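Local coordinates for SusD superfamily protein (Parabacteroides distasonis, PDB 3OTN) that probably binds carbohydrate or other nutrients at the bacterial outer membrane for uptake into the cell, at residues A[179-184]-A[244-249]; A[237-242]-A[338-343]; A[250-255]-A[352-357]. One frame throughout, in Å; residues are numbered along the deposited sequence.

Contact 1 of 3, residues A[179-184]-A[244-249]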
loop_
_atom_site.group_PDB
_atom_site.type_symbol
_atom_site.label_atom_id
_atom_site.label_comp_id
_atom_site.label_asym_id
_atom_site.label_seq_id
_atom_site.Cartn_x
_atom_site.Cartn_y
_atom_site.Cartn_z
ATOM N N SER A 179 -16.636 6.328 10.032
ATOM C CA SER A 179 -16.118 6.774 8.756
ATOM C C SER A 179 -15.790 8.258 8.831
ATOM O O SER A 179 -16.265 8.955 9.728
ATOM C CB SER A 179 -17.118 6.501 7.643
ATOM O OG SER A 179 -18.314 7.237 7.836
ATOM N N ASP A 180 -14.930 8.708 7.926
ATOM C CA ASP A 180 -14.593 10.120 7.802
ATOM C C ASP A 180 -14.231 10.422 6.367
ATOM O O ASP A 180 -13.333 9.764 5.795
ATOM C CB ASP A 180 -13.439 10.461 8.746
ATOM C CG ASP A 180 -13.153 11.942 8.814
ATOM O OD1 ASP A 180 -12.523 12.490 7.896
ATOM O OD2 ASP A 180 -13.474 12.570 9.820
ATOM N N HIS A 181 -14.807 11.482 5.824
ATOM C CA HIS A 181 -14.658 11.868 4.406
ATOM C C HIS A 181 -13.740 13.041 4.201
ATOM O O HIS A 181 -13.779 13.675 3.154
ATOM C CB HIS A 181 -16.015 12.211 3.791
ATOM C CG HIS A 181 -16.811 11.017 3.396
ATOM N ND1 HIS A 181 -17.891 11.096 2.541
ATOM C CD2 HIS A 181 -16.687 9.712 3.733
ATOM C CE1 HIS A 181 -18.406 9.891 2.379
ATOM N NE2 HIS A 181 -17.695 9.032 3.092
ATOM N N THR A 182 -12.916 13.347 5.204
ATOM C CA THR A 182 -11.967 14.439 5.120
ATOM C C THR A 182 -10.540 13.959 5.230
ATOM O O THR A 182 -9.648 14.742 5.090
ATOM C CB THR A 182 -12.194 15.495 6.228
ATOM O OG1 THR A 182 -11.889 14.922 7.497
ATOM C CG2 THR A 182 -13.653 16.014 6.204
ATOM N N GLY A 183 -10.316 12.681 5.496
ATOM C CA GLY A 183 -8.976 12.135 5.532
ATOM C C GLY A 183 -8.540 11.687 6.925
ATOM O O GLY A 183 -7.487 11.088 7.045
ATOM N N ARG A 184 -9.349 11.912 7.962
ATOM C CA ARG A 184 -8.915 11.532 9.344
ATOM C C ARG A 184 -9.079 10.021 9.543
ATOM O O ARG A 184 -9.828 9.375 8.806
ATOM C CB ARG A 184 -9.708 12.306 10.380
ATOM C CG ARG A 184 -9.533 13.823 10.186
ATOM C CD ARG A 184 -9.827 14.574 11.407
ATOM N NE ARG A 184 -8.824 14.349 12.454
ATOM C CZ ARG A 184 -7.663 14.995 12.590
ATOM N NH1 ARG A 184 -7.249 15.936 11.730
ATOM N NH2 ARG A 184 -6.898 14.711 13.636
ATOM N N ASN A 244 -11.837 11.493 -3.775
ATOM C CA ASN A 244 -10.945 11.460 -2.596
ATOM C C ASN A 244 -11.715 11.290 -1.261
ATOM O O ASN A 244 -12.651 12.039 -1.001
ATOM C CB ASN A 244 -10.156 12.774 -2.488
ATOM C CG ASN A 244 -8.943 12.877 -3.443
ATOM O OD1 ASN A 244 -8.601 11.972 -4.194
ATOM N ND2 ASN A 244 -8.308 14.033 -3.399
ATOM N N ASN A 245 -11.344 10.274 -0.473
ATOM C CA ASN A 245 -11.914 9.998 0.877
ATOM C C ASN A 245 -13.380 9.538 0.913
ATOM O O ASN A 245 -13.992 9.546 1.982
ATOM C CB ASN A 245 -11.728 11.213 1.807
ATOM C CG ASN A 245 -10.307 11.706 1.859
ATOM O OD1 ASN A 245 -10.039 12.922 1.742
ATOM N ND2 ASN A 245 -9.378 10.790 2.080
ATOM N N LYS A 246 -13.940 9.151 -0.240
ATOM C CA LYS A 246 -15.341 8.757 -0.380
ATOM C C LYS A 246 -15.411 7.420 -1.087
ATOM O O LYS A 246 -14.423 6.928 -1.636
ATOM C CB LYS A 246 -16.142 9.715 -1.285
ATOM C CG LYS A 246 -15.902 11.187 -1.213
ATOM C CD LYS A 246 -17.076 12.003 -1.791
ATOM C CE LYS A 246 -17.486 11.621 -3.202
ATOM N NZ LYS A 246 -18.671 12.417 -3.649
ATOM N N GLY A 247 -16.614 6.878 -1.152
ATOM C CA GLY A 247 -16.885 5.685 -1.964
ATOM C C GLY A 247 -16.216 4.490 -1.318
ATOM O O GLY A 247 -16.583 4.103 -0.218
ATOM N N GLU A 248 -15.173 3.968 -1.953
ATOM C CA GLU A 248 -14.411 2.850 -1.388
ATOM C C GLU A 248 -13.340 3.272 -0.399
ATOM O O GLU A 248 -12.877 2.446 0.412
ATOM C CB GLU A 248 -13.721 2.066 -2.486
ATOM C CG GLU A 248 -14.646 1.289 -3.402
ATOM C CD GLU A 248 -13.931 0.223 -4.220
ATOM O OE1 GLU A 248 -12.849 -0.279 -3.764
ATOM O OE2 GLU A 248 -14.465 -0.120 -5.315
ATOM N N PHE A 249 -12.908 4.521 -0.468
ATOM C CA PHE A 249 -11.677 4.897 0.214
ATOM C C PHE A 249 -11.873 4.999 1.726
ATOM O O PHE A 249 -12.740 5.723 2.213
ATOM C CB PHE A 249 -11.066 6.161 -0.349
ATOM C CG PHE A 249 -10.771 6.095 -1.841
ATOM C CD1 PHE A 249 -10.077 5.024 -2.392
ATOM C CD2 PHE A 249 -11.234 7.101 -2.687
ATOM C CE1 PHE A 249 -9.811 4.973 -3.767
ATOM C CE2 PHE A 249 -10.972 7.075 -4.032
ATOM C CZ PHE A 249 -10.257 6.011 -4.590
HETATM O O HOH W 1 -12.668 7.665 3.863
HETATM O O HOH W 2 -11.926 15.047 1.236
#

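Contact 2 of 3, residues A[237-242]-A[338-343]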
loop_
_atom_site.group_PDB
_atom_site.type_symbol
_atom_site.label_atom_id
_atom_site.label_comp_id
_atom_site.label_asym_id
_atom_site.label_seq_id
_atom_site.Cartn_x
_atom_site.Cartn_y
_atom_site.Cartn_z
ATOM N N SER A 237 -13.098 6.022 -11.053
ATOM C CA SER A 237 -13.061 6.573 -9.691
ATOM C C SER A 237 -11.689 6.551 -9.007
ATOM O O SER A 237 -11.418 7.437 -8.183
ATOM C CB SER A 237 -14.071 5.892 -8.791
ATOM O OG SER A 237 -15.377 6.262 -9.156
ATOM N N LEU A 238 -10.845 5.564 -9.347
ATOM C CA LEU A 238 -9.506 5.414 -8.735
ATOM C C LEU A 238 -8.557 6.541 -9.160
ATOM O O LEU A 238 -7.525 6.708 -8.552
ATOM C CB LEU A 238 -8.869 4.048 -9.112
ATOM C CG LEU A 238 -9.656 2.805 -8.669
ATOM C CD1 LEU A 238 -9.033 1.536 -9.195
ATOM C CD2 LEU A 238 -9.811 2.777 -7.154
ATOM N N ARG A 239 -8.915 7.283 -10.214
ATOM C CA ARG A 239 -8.100 8.353 -10.751
ATOM C C ARG A 239 -8.874 9.668 -10.893
ATOM O O ARG A 239 -8.461 10.542 -11.663
ATOM C CB ARG A 239 -7.478 7.909 -12.099
ATOM C CG ARG A 239 -8.439 7.636 -13.235
ATOM C CD ARG A 239 -7.728 7.013 -14.455
ATOM N NE ARG A 239 -8.702 6.861 -15.522
ATOM C CZ ARG A 239 -9.169 7.835 -16.303
ATOM N NH1 ARG A 239 -8.700 9.078 -16.239
ATOM N NH2 ARG A 239 -10.126 7.547 -17.173
ATOM N N LEU A 240 -9.981 9.806 -10.140
ATOM C CA LEU A 240 -10.732 11.024 -10.059
ATOM C C LEU A 240 -10.527 11.706 -8.711
ATOM O O LEU A 240 -10.965 11.173 -7.672
ATOM C CB LEU A 240 -12.215 10.757 -10.264
ATOM C CG LEU A 240 -12.736 10.731 -11.677
ATOM C CD1 LEU A 240 -14.221 10.348 -11.573
ATOM C CD2 LEU A 240 -12.534 12.111 -12.410
ATOM N N PRO A 241 -9.908 12.910 -8.703
ATOM C CA PRO A 241 -9.744 13.608 -7.412
ATOM C C PRO A 241 -11.045 13.872 -6.625
ATOM O O PRO A 241 -11.023 13.908 -5.381
ATOM C CB PRO A 241 -9.088 14.944 -7.819
ATOM C CG PRO A 241 -8.278 14.601 -9.035
ATOM C CD PRO A 241 -9.130 13.556 -9.777
ATOM N N SER A 242 -12.161 14.056 -7.328
ATOM C CA SER A 242 -13.456 14.285 -6.693
ATOM C C SER A 242 -13.922 13.148 -5.797
ATOM O O SER A 242 -14.730 13.380 -4.898
ATOM C CB SER A 242 -14.561 14.559 -7.736
ATOM O OG SER A 242 -14.736 13.425 -8.587
ATOM N N LYS A 338 -4.195 3.311 -14.596
ATOM C CA LYS A 338 -5.035 3.209 -13.374
ATOM C C LYS A 338 -5.098 4.498 -12.531
ATOM O O LYS A 338 -6.143 4.833 -11.944
ATOM C CB LYS A 338 -4.518 2.031 -12.559
ATOM C CG LYS A 338 -5.359 1.540 -11.460
ATOM C CD LYS A 338 -4.829 0.183 -10.986
ATOM C CE LYS A 338 -5.537 -0.239 -9.754
ATOM N NZ LYS A 338 -5.249 -1.631 -9.349
ATOM N N PHE A 339 -4.014 5.265 -12.555
ATOM C CA PHE A 339 -3.863 6.473 -11.736
ATOM C C PHE A 339 -3.703 7.744 -12.570
ATOM O O PHE A 339 -3.164 8.710 -12.094
ATOM C CB PHE A 339 -2.659 6.282 -10.818
ATOM C CG PHE A 339 -2.673 4.960 -10.080
ATOM C CD1 PHE A 339 -3.700 4.665 -9.193
ATOM C CD2 PHE A 339 -1.672 4.011 -10.279
ATOM C CE1 PHE A 339 -3.718 3.458 -8.486
ATOM C CE2 PHE A 339 -1.690 2.798 -9.579
ATOM C CZ PHE A 339 -2.711 2.538 -8.678
ATOM N N PHE A 340 -4.265 7.743 -13.775
ATOM C CA PHE A 340 -4.128 8.841 -14.732
ATOM C C PHE A 340 -5.129 9.983 -14.426
ATOM O O PHE A 340 -6.266 10.035 -14.923
ATOM C CB PHE A 340 -4.276 8.260 -16.136
ATOM C CG PHE A 340 -3.849 9.169 -17.256
ATOM C CD1 PHE A 340 -4.721 10.140 -17.777
ATOM C CD2 PHE A 340 -2.621 8.968 -17.889
ATOM C CE1 PHE A 340 -4.319 10.933 -18.871
ATOM C CE2 PHE A 340 -2.225 9.750 -18.928
ATOM C CZ PHE A 340 -3.082 10.734 -19.439
ATOM N N ASP A 341 -4.688 10.867 -13.542
ATOM C CA ASP A 341 -5.374 12.124 -13.212
ATOM C C ASP A 341 -5.312 12.983 -14.463
ATOM O O ASP A 341 -4.327 13.681 -14.720
ATOM C CB ASP A 341 -4.696 12.772 -11.983
ATOM C CG ASP A 341 -5.323 14.123 -11.568
ATOM O OD1 ASP A 341 -6.161 14.705 -12.296
ATOM O OD2 ASP A 341 -4.915 14.627 -10.504
ATOM N N GLN A 342 -6.385 12.912 -15.239
ATOM C CA GLN A 342 -6.421 13.471 -16.562
ATOM C C GLN A 342 -6.297 14.995 -16.581
ATOM O O GLN A 342 -5.611 15.545 -17.440
ATOM C CB GLN A 342 -7.682 13.044 -17.292
ATOM C CG GLN A 342 -7.663 13.421 -18.765
ATOM C CD GLN A 342 -8.629 12.594 -19.589
ATOM O OE1 GLN A 342 -9.780 12.376 -19.172
ATOM N NE2 GLN A 342 -8.162 12.105 -20.759
ATOM N N VAL A 343 -6.930 15.669 -15.627
ATOM C CA VAL A 343 -6.758 17.117 -15.482
ATOM C C VAL A 343 -5.288 17.471 -15.206
ATOM O O VAL A 343 -4.757 18.413 -15.783
ATOM C CB VAL A 343 -7.707 17.715 -14.389
ATOM C CG1 VAL A 343 -7.352 19.175 -14.112
ATOM C CG2 VAL A 343 -9.186 17.608 -14.888
HETATM O O HOH W 3 -8.847 11.677 -14.058
#

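Contact 3 of 3, residues A[250-255]-A[352-357]. With EDO (1,2-ethanediol), chain K; EDO (1,2-ethanediol), chain P.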
loop_
_atom_site.group_PDB
_atom_site.type_symbol
_atom_site.label_atom_id
_atom_site.label_comp_id
_atom_site.label_asym_id
_atom_site.label_seq_id
_atom_site.Cartn_x
_atom_site.Cartn_y
_atom_site.Cartn_z
ATOM N N ILE A 250 -11.019 4.279 2.448
ATOM C CA ILE A 250 -11.084 4.153 3.923
ATOM C C ILE A 250 -9.962 4.963 4.562
ATOM O O ILE A 250 -10.208 5.769 5.483
ATOM C CB ILE A 250 -11.003 2.651 4.349
ATOM C CG1 ILE A 250 -12.199 1.882 3.793
ATOM C CG2 ILE A 250 -11.016 2.504 5.896
ATOM C CD1 ILE A 250 -12.044 0.371 3.896
ATOM N N TYR A 251 -8.745 4.775 4.075
ATOM C CA TYR A 251 -7.615 5.612 4.507
ATOM C C TYR A 251 -6.677 5.892 3.324
ATOM O O TYR A 251 -6.332 4.987 2.579
ATOM C CB TYR A 251 -6.885 4.928 5.687
ATOM C CG TYR A 251 -6.037 5.906 6.425
ATOM C CD1 TYR A 251 -6.618 6.863 7.248
ATOM C CD2 TYR A 251 -4.653 5.924 6.254
ATOM C CE1 TYR A 251 -5.831 7.823 7.909
ATOM C CE2 TYR A 251 -3.851 6.874 6.915
ATOM C CZ TYR A 251 -4.435 7.820 7.720
ATOM O OH TYR A 251 -3.650 8.745 8.337
ATOM N N GLN A 252 -6.249 7.140 3.177
ATOM C CA GLN A 252 -5.470 7.535 2.040
ATOM C C GLN A 252 -4.383 8.521 2.435
ATOM O O GLN A 252 -4.522 9.269 3.391
ATOM C CB GLN A 252 -6.388 8.252 1.023
ATOM C CG GLN A 252 -7.514 7.408 0.430
ATOM C CD GLN A 252 -8.070 8.008 -0.825
ATOM O OE1 GLN A 252 -8.765 9.032 -0.777
ATOM N NE2 GLN A 252 -7.777 7.377 -1.977
ATOM N N VAL A 253 -3.342 8.573 1.620
ATOM C CA VAL A 253 -2.409 9.669 1.625
ATOM C C VAL A 253 -3.082 10.857 0.927
ATOM O O VAL A 253 -3.660 10.698 -0.157
ATOM C CB VAL A 253 -1.122 9.337 0.905
ATOM C CG1 VAL A 253 -0.196 10.514 0.998
ATOM C CG2 VAL A 253 -0.420 8.094 1.561
ATOM N N GLN A 254 -3.000 12.034 1.539
ATOM C CA GLN A 254 -3.738 13.231 1.070
ATOM C C GLN A 254 -2.872 14.093 0.169
ATOM O O GLN A 254 -1.752 14.504 0.541
ATOM C CB GLN A 254 -4.243 14.094 2.231
ATOM C CG GLN A 254 -5.076 13.319 3.301
ATOM C CD GLN A 254 -6.349 12.730 2.745
ATOM O OE1 GLN A 254 -6.666 11.532 2.940
ATOM N NE2 GLN A 254 -7.067 13.527 2.033
ATOM N N PHE A 255 -3.430 14.378 -1.005
ATOM C CA PHE A 255 -2.854 15.299 -1.983
ATOM C C PHE A 255 -3.919 16.332 -2.315
ATOM O O PHE A 255 -5.106 15.994 -2.448
ATOM C CB PHE A 255 -2.378 14.527 -3.218
ATOM C CG PHE A 255 -1.201 13.605 -2.951
ATOM C CD1 PHE A 255 0.071 14.119 -2.731
ATOM C CD2 PHE A 255 -1.364 12.233 -2.930
ATOM C CE1 PHE A 255 1.145 13.282 -2.498
ATOM C CE2 PHE A 255 -0.286 11.388 -2.694
ATOM C CZ PHE A 255 0.957 11.903 -2.500
ATOM N N ASP A 352 -4.130 16.491 -7.628
ATOM C CA ASP A 352 -4.745 16.447 -6.304
ATOM C C ASP A 352 -5.487 15.121 -6.097
ATOM O O ASP A 352 -6.475 15.037 -5.354
ATOM C CB ASP A 352 -5.637 17.678 -6.071
ATOM C CG ASP A 352 -6.687 17.893 -7.132
ATOM O OD1 ASP A 352 -6.709 17.181 -8.155
ATOM O OD2 ASP A 352 -7.519 18.812 -6.946
ATOM N N LEU A 353 -4.964 14.071 -6.724
ATOM C CA LEU A 353 -5.478 12.697 -6.561
ATOM C C LEU A 353 -4.832 12.021 -5.338
ATOM O O LEU A 353 -3.605 11.918 -5.252
ATOM C CB LEU A 353 -5.213 11.840 -7.832
ATOM C CG LEU A 353 -5.687 10.387 -7.852
ATOM C CD1 LEU A 353 -7.242 10.221 -7.743
ATOM C CD2 LEU A 353 -5.121 9.619 -9.095
ATOM N N ASN A 354 -5.668 11.527 -4.414
ATOM C CA ASN A 354 -5.181 10.830 -3.207
ATOM C C ASN A 354 -4.567 9.488 -3.614
ATOM O O ASN A 354 -4.861 8.979 -4.716
ATOM C CB ASN A 354 -6.329 10.615 -2.181
ATOM C CG ASN A 354 -6.585 11.827 -1.302
ATOM O OD1 ASN A 354 -6.002 12.879 -1.498
ATOM N ND2 ASN A 354 -7.491 11.674 -0.303
ATOM N N TRP A 355 -3.670 8.968 -2.783
ATOM C CA TRP A 355 -3.125 7.596 -2.905
ATOM C C TRP A 355 -3.689 6.719 -1.778
ATOM O O TRP A 355 -3.538 7.040 -0.604
ATOM C CB TRP A 355 -1.612 7.615 -2.868
ATOM C CG TRP A 355 -0.921 6.282 -2.842
ATOM C CD1 TRP A 355 -0.414 5.642 -1.735
ATOM C CD2 TRP A 355 -0.681 5.403 -3.949
ATOM N NE1 TRP A 355 0.154 4.459 -2.098
ATOM C CE2 TRP A 355 0.011 4.282 -3.444
ATOM C CE3 TRP A 355 -0.932 5.481 -5.324
ATOM C CZ2 TRP A 355 0.426 3.234 -4.254
ATOM C CZ3 TRP A 355 -0.507 4.437 -6.142
ATOM C CH2 TRP A 355 0.162 3.328 -5.593
ATOM N N SER A 356 -4.336 5.620 -2.135
ATOM C CA SER A 356 -4.937 4.744 -1.129
ATOM C C SER A 356 -3.972 3.947 -0.266
ATOM O O SER A 356 -2.983 3.421 -0.757
ATOM C CB SER A 356 -5.883 3.770 -1.795
ATOM O OG SER A 356 -6.961 4.483 -2.279
ATOM N N VAL A 357 -4.271 3.882 1.028
ATOM C CA VAL A 357 -3.670 2.903 1.938
ATOM C C VAL A 357 -4.651 1.720 2.113
ATOM O O VAL A 357 -4.242 0.567 2.010
ATOM C CB VAL A 357 -3.310 3.553 3.312
ATOM C CG1 VAL A 357 -2.840 2.514 4.317
ATOM C CG2 VAL A 357 -2.262 4.631 3.114
HETATM C C1 EDO K . -0.234 12.891 4.207
HETATM O O1 EDO K . -1.578 12.389 3.973
HETATM C C2 EDO K . 0.035 14.168 3.397
HETATM O O2 EDO K . 0.322 13.780 2.047
HETATM C C1 EDO P . -8.295 21.610 -3.026
HETATM O O1 EDO P . -7.001 22.186 -2.696
HETATM C C2 EDO P . -8.359 20.962 -4.417
HETATM O O2 EDO P . -7.268 20.057 -4.671
HETATM O O HOH W 4 -7.632 8.152 -4.714
#

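Contact 1 of 3, residues A[179-184]-A[244-249]
His181 lies with one face of its imidazole over the backbone of Lys246: Lys246 CA stands 4.3 Å from the centroid of the His181 ring and 12° off the normal, a CH-pi contact. Two conformers of His181 are deposited, so this contact holds for the one described and is doubtful for the other. The carbonyl of Asn245 reaches the same residue obliquely, Asn245 O being 3.2 Å from His181 CD2, and it also takes a CA-H...O contact from His181 CA. A chi1 of -80° in His181, with CG anti to the carbonyl carbon, sets the imidazole beside Asn245 O and Lys246 CA. Asn245 CB presses against His181 O at 3.5 Å, and the amide lies along Gly183, with Asn245 ND2 3.7 Å from Gly183 CA; that ND2 donates to Gln254 OE1. No direct hydrogen bond joins the segments, and water 2 bridges instead, donating to both His181 O and Asn245 OD1. The contact is a surface one between two loops, the first linking helices 156-172 and 187-202 of the helical SusD framework, the second leading into strand 249-253 through a type II' turn from Lys246 to Phe249. Within 179-184 an Asx turn sets the shape: Asp180 OD1 accepts from Thr182 N, Arg184 N and Thr182 OG1. The two backbone donors come from above the carboxylate plane, while the hydroxyl takes the syn lone pair.

Contact 2 of 3, residues A[237-242]-A[338-343]
Arg239 lays its side chain along the backbone of 338-340, in a loop-against-loop contact just ahead of helix 342-348, whose N-cap is Asp341. Phe340 is the centre of an inverse gamma turn in this approach to the helix. The arginine starts with Arg239 CB 3.4 Å from Lys338 O and close to Phe340 N. Its CG sits between the backbone N and the carbonyl carbon (Arg239 chi1 64°), which directs the chain along the 338-340 backbone, and the carbons then run extended to NE. CG lies near both Lys338 O and Phe340 O; Arg239 CD packs on Phe340 CB at 4.0 Å while also approaching Phe340 O. A turn at chi4 of Arg239 (77°) brings the guanidinium round so that Arg239 NH1 donates to Phe340 O at 2.9 Å. This bond from Arg239 NH1 to Phe340 O is fairly straight, 159° at the hydrogen, and lies in both the carbonyl plane and the guanidinium plane. Beyond it, Arg239 NH1 comes to 4.2 Å from Gln342 CB. On one flank Leu238 CD1 meets Lys338 CE at 4.0 Å; this lysine is extended beyond CG, and its NZ continues to a salt bridge with Glu421 and to the carbonyls of Asp417 and Cys419. On the other, Pro241 CG meets the Asp341 carboxylate, 3.7 Å from Asp341 OD2; OD1 of this aspartate caps Ala344 N and OD2 bonds Ser351 OG. Water 3 completes the join, donating to Arg239 O at 2.7 Å and accepting from Gln342 N.

Contact 3 of 3, residues A[250-255]-A[352-357]
Gln252 OE1 accepts two N-H groups, from Asn354 ND2 at 3.0 Å and from the backbone N of Asn245 in the preceding loop. The Asn354 donor stands 57° above the carbonyl plane of Gln252, off its lone pairs; the two amide planes are 68° apart. At the other end of the amide, Gln252 NE2 donates to Ser356 OG at 3.0 Å and to water 4, which donates to Asn354 O. With CG beside the backbone N, the extended chain carries the Gln252 amide across Asn354 CB to Ser356 OG. Cutting Gln252 back to an alanine is likely to leave Asn354 ND2, Ser356 OG and Asn245 N without this shared mate, the asparagine amide then being held across this contact by Phe255 N alone. Gln252 and Ser356 form a non-hydrogen-bonded pair in a small three-stranded antiparallel sheet of this SusD-family protein, with 249-253 central and 355-356 at an edge. Val253 and Trp355 are the adjacent hydrogen-bonded pair, Val253 N to Trp355 O at 2.7 Å and Trp355 N to Val253 O at 3.1 Å. Where Asn354 leads into its strand and Phe255 has left its own, Asn354 OD1 accepts from Phe255 N almost straight, 173° at the hydrogen. Val253 CG2 meets the indole edge at Trp355 CD1, 4.1 Å away. Phe255 lies alongside that tryptophan, Phe255 CE2 4.0 Å from Trp355 CB, while Trp355 N approaches the phenyl edge in plane.

How the contacts relate
Contacts 2 and 3 are buried, whereas contact 1 is at the surface. Contact 3 alone pairs strands, by regular backbone bonds supplemented by side-chain amides; contact 1 relies on a water bridge and CH-pi packing, and contact 2 on one arginine-to-carbonyl bond, a bridging water and alkyl carbons against backbone carbonyls. The loop between helix 210-225 and strand 249-253 supplies a segment to each of contacts 1 and 2. Contacts 1 and 3 meet through probable hydrogen bonds, such as Asn244 ND2 to the backbone Asp352 O at 2.9 Å, with their centres about 9 Å apart. Contact 2 meets contact 3 by packing, notably Leu353 CD1 3.6 Å from Leu238 O, and helix 342-348 leads on to strand 355-356.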